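Side-chain contact in TRAP-T family transporter, DctP (Periplasmic binding) subunit (Sulfitobacter sp. NAS-14.1, PDB 4PF8), which binds beta-D-galacturonate as the periplasmic solute-binding subunit of a TRAP transporter and probably hands it to the membrane partners for uptake: residues Phe106-Lys109 with Gln113-Glu116. Sequence-based numbering, arbitrary orientation.
Sequences FVFK and QMYE
Gln113 OE1 takes the backbone N-H of Lys109, with Lys109 N 2.7 Å away and the N-H...O angle a fairly straight 163°. The donor does not lie on a lone pair: it comes in from above the carbonyl plane, 41° out of it. The same oxygen sits 3.3 Å from Phe108 CA and lies at the edge of the Phe108 ring. The other end of the amide works through water: Gln113 NE2 donates to a water 3.0 Å away, and the same water lies 2.8 Å from Val107 O, to which it may donate. One side chain, its CG anti to the backbone N (chi1 -171°) and the chain extended beyond, thus holds a loop N-H directly and reaches a loop carbonyl through a water. The aliphatic part of Lys109 lies across this amide, its CD 3.7 Å from Gln113 NE2. With Gln113 cut back to an alanine, OE1 and NE2 go, and the Lys109 N-H and the water would probably be left without these partners.

Beside this polar clasp is an apolar one. Met114, modelled as selenomethionine, sets CG over the centre of the Phe108 ring, a CH-pi contact 3.8 Å from the centroid, while its CB lies 3.7 Å from Phe108 CD1. This is structural packing, the Met114 side chain being about 11 Å from the bound galacturonate. It fastens the loop after helix 89-92, with Phe108 buried, to helix 111-118, with Val102 against Phe108, Pro233 against Met114, and helix 315-322 packed on Val107.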
ATOM      1  N   PHE A 106      -9.004   0.748  10.081  1.00  8.84           N
ATOM      2  CA  PHE A 106      -9.833   1.923  10.324  1.00  9.59           C
ATOM      3  C   PHE A 106      -9.107   3.042  11.064  1.00 11.37           C
ATOM      4  O   PHE A 106      -9.748   3.888  11.682  1.00 13.19           O
ATOM      5  CB  PHE A 106     -11.115   1.526  11.076  1.00 11.48           C
ATOM      6  CG  PHE A 106     -11.953   0.505  10.361  1.00  8.65           C
ATOM      7  CD1 PHE A 106     -12.679   0.840   9.234  1.00 10.98           C
ATOM      8  CD2 PHE A 106     -12.001  -0.804  10.813  1.00 10.79           C
ATOM      9  CE1 PHE A 106     -13.477  -0.100   8.573  1.00 12.00           C
ATOM     10  CE2 PHE A 106     -12.777  -1.730  10.155  1.00 10.05           C
ATOM     11  CZ  PHE A 106     -13.516  -1.374   9.032  1.00 11.33           C
ATOM     12  N   VAL A 107      -7.778   3.077  10.993  1.00  8.54           N
ATOM     13  CA  VAL A 107      -7.028   4.087  11.735  1.00  9.95           C
ATOM     14  C   VAL A 107      -7.245   5.479  11.123  1.00 11.27           C
ATOM     15  O   VAL A 107      -7.256   6.475  11.846  1.00 14.15           O
ATOM     16  CB  VAL A 107      -5.515   3.705  11.866  1.00 10.26           C
ATOM     17  CG1 VAL A 107      -4.758   3.956  10.580  1.00 11.95           C
ATOM     18  CG2 VAL A 107      -4.870   4.451  13.019  1.00 13.63           C
ATOM     19  N   PHE A 108      -7.421   5.533   9.805  1.00  8.68           N
ATOM     20  CA  PHE A 108      -7.763   6.768   9.094  1.00  8.97           C
ATOM     21  C   PHE A 108      -9.283   6.829   8.911  1.00 11.13           C
ATOM     22  O   PHE A 108      -9.943   5.806   8.600  1.00 13.27           O
ATOM     23  CB  PHE A 108      -7.099   6.821   7.716  1.00  9.25           C
ATOM     24  CG  PHE A 108      -5.591   6.915   7.744  1.00  9.05           C
ATOM     25  CD1 PHE A 108      -4.958   8.079   8.116  1.00 12.07           C
ATOM     26  CD2 PHE A 108      -4.827   5.830   7.390  1.00  9.65           C
ATOM     27  CE1 PHE A 108      -3.596   8.173   8.139  1.00 11.70           C
ATOM     28  CE2 PHE A 108      -3.457   5.897   7.413  1.00  9.25           C
ATOM     29  CZ  PHE A 108      -2.826   7.071   7.780  1.00 10.96           C
ATOM     30  N   LYS A 109      -9.849   8.017   9.086  1.00 11.73           N
ATOM     31  CA  LYS A 109     -11.297   8.179   8.899  1.00 13.22           C
ATOM     32  C   LYS A 109     -11.701   8.170   7.434  1.00 12.41           C
ATOM     33  O   LYS A 109     -12.828   7.799   7.093  1.00 15.88           O
ATOM     34  CB  LYS A 109     -11.752   9.464   9.558  1.00 20.29           C
ATOM     35  CG  LYS A 109     -11.574   9.393  11.067  1.00 27.60           C
ATOM     36  CD  LYS A 109     -11.917  10.689  11.771  1.00 36.09           C
ATOM     37  CE  LYS A 109     -11.885  10.479  13.277  1.00 34.88           C
ATOM     38  NZ  LYS A 109     -12.851  11.374  13.989  1.00 44.09           N
ATOM     39  N   GLN A 113      -8.405  12.501   4.855  1.00 11.78           N
ATOM     40  CA  GLN A 113      -7.770  12.672   6.153  1.00 12.85           C
ATOM     41  C   GLN A 113      -6.361  12.066   6.113  1.00 10.87           C
ATOM     42  O   GLN A 113      -5.430  12.617   6.690  1.00 13.33           O
ATOM     43  CB  GLN A 113      -8.564  11.992   7.260  1.00 15.28           C
ATOM     44  CG  GLN A 113      -8.022  12.345   8.616  1.00 16.56           C
ATOM     45  CD  GLN A 113      -8.204  11.262   9.645  1.00 22.16           C
ATOM     46  OE1 GLN A 113      -8.120  10.083   9.335  1.00 23.47           O
ATOM     47  NE2 GLN A 113      -8.447  11.662  10.878  1.00 26.01           N
HETATM   48  N   MSE A 114      -6.214  10.946   5.428  1.00  9.94           N
HETATM   49  CA  MSE A 114      -4.886  10.333   5.257  1.00 10.40           C
HETATM   50  C   MSE A 114      -3.942  11.313   4.557  1.00 10.42           C
HETATM   51  O   MSE A 114      -2.800  11.492   4.991  1.00 11.32           O
HETATM   52  CB  MSE A 114      -4.981   8.992   4.526  1.00 10.69           C
HETATM   53  CG  MSE A 114      -3.632   8.300   4.275  1.00 12.03           C
HETATM   54 SE   MSE A 114      -2.659   8.939   2.725  0.85 13.25          SE
HETATM   55  CE  MSE A 114      -3.660   8.004   1.338  1.00 15.70           C
ATOM     56  N   TYR A 115      -4.415  12.023   3.524  1.00 10.79           N
ATOM     57  CA  TYR A 115      -3.532  12.995   2.858  1.00 12.32           C
ATOM     58  C   TYR A 115      -3.092  14.067   3.858  1.00 11.87           C
ATOM     59  O   TYR A 115      -1.914  14.422   3.930  1.00 14.41           O
ATOM     60  CB  TYR A 115      -4.220  13.744   1.716  1.00 11.98           C
ATOM     61  CG  TYR A 115      -4.447  13.033   0.391  1.00 10.73           C
ATOM     62  CD1 TYR A 115      -4.396  11.655   0.254  1.00 12.73           C
ATOM     63  CD2 TYR A 115      -4.734  13.781  -0.743  1.00 16.56           C
ATOM     64  CE1 TYR A 115      -4.628  11.054  -0.987  1.00 10.87           C
ATOM     65  CE2 TYR A 115      -4.954  13.196  -1.964  1.00 15.02           C
ATOM     66  CZ  TYR A 115      -4.914  11.842  -2.087  1.00 12.75           C
ATOM     67  OH  TYR A 115      -5.158  11.333  -3.337  1.00 12.37           O
ATOM     68  N   GLU A 116      -4.044  14.592   4.627  1.00 13.42           N
ATOM     69  CA  GLU A 116      -3.768  15.662   5.568  1.00 14.06           C
ATOM     70  C   GLU A 116      -2.724  15.233   6.593  1.00 14.64           C
ATOM     71  O   GLU A 116      -1.795  15.992   6.897  1.00 15.87           O
ATOM     72  CB  GLU A 116      -5.054  16.119   6.263  1.00 17.69           C
TER
HETATM   73  O   HOH W   1      -7.980   9.121  12.464  1.00 22.25           O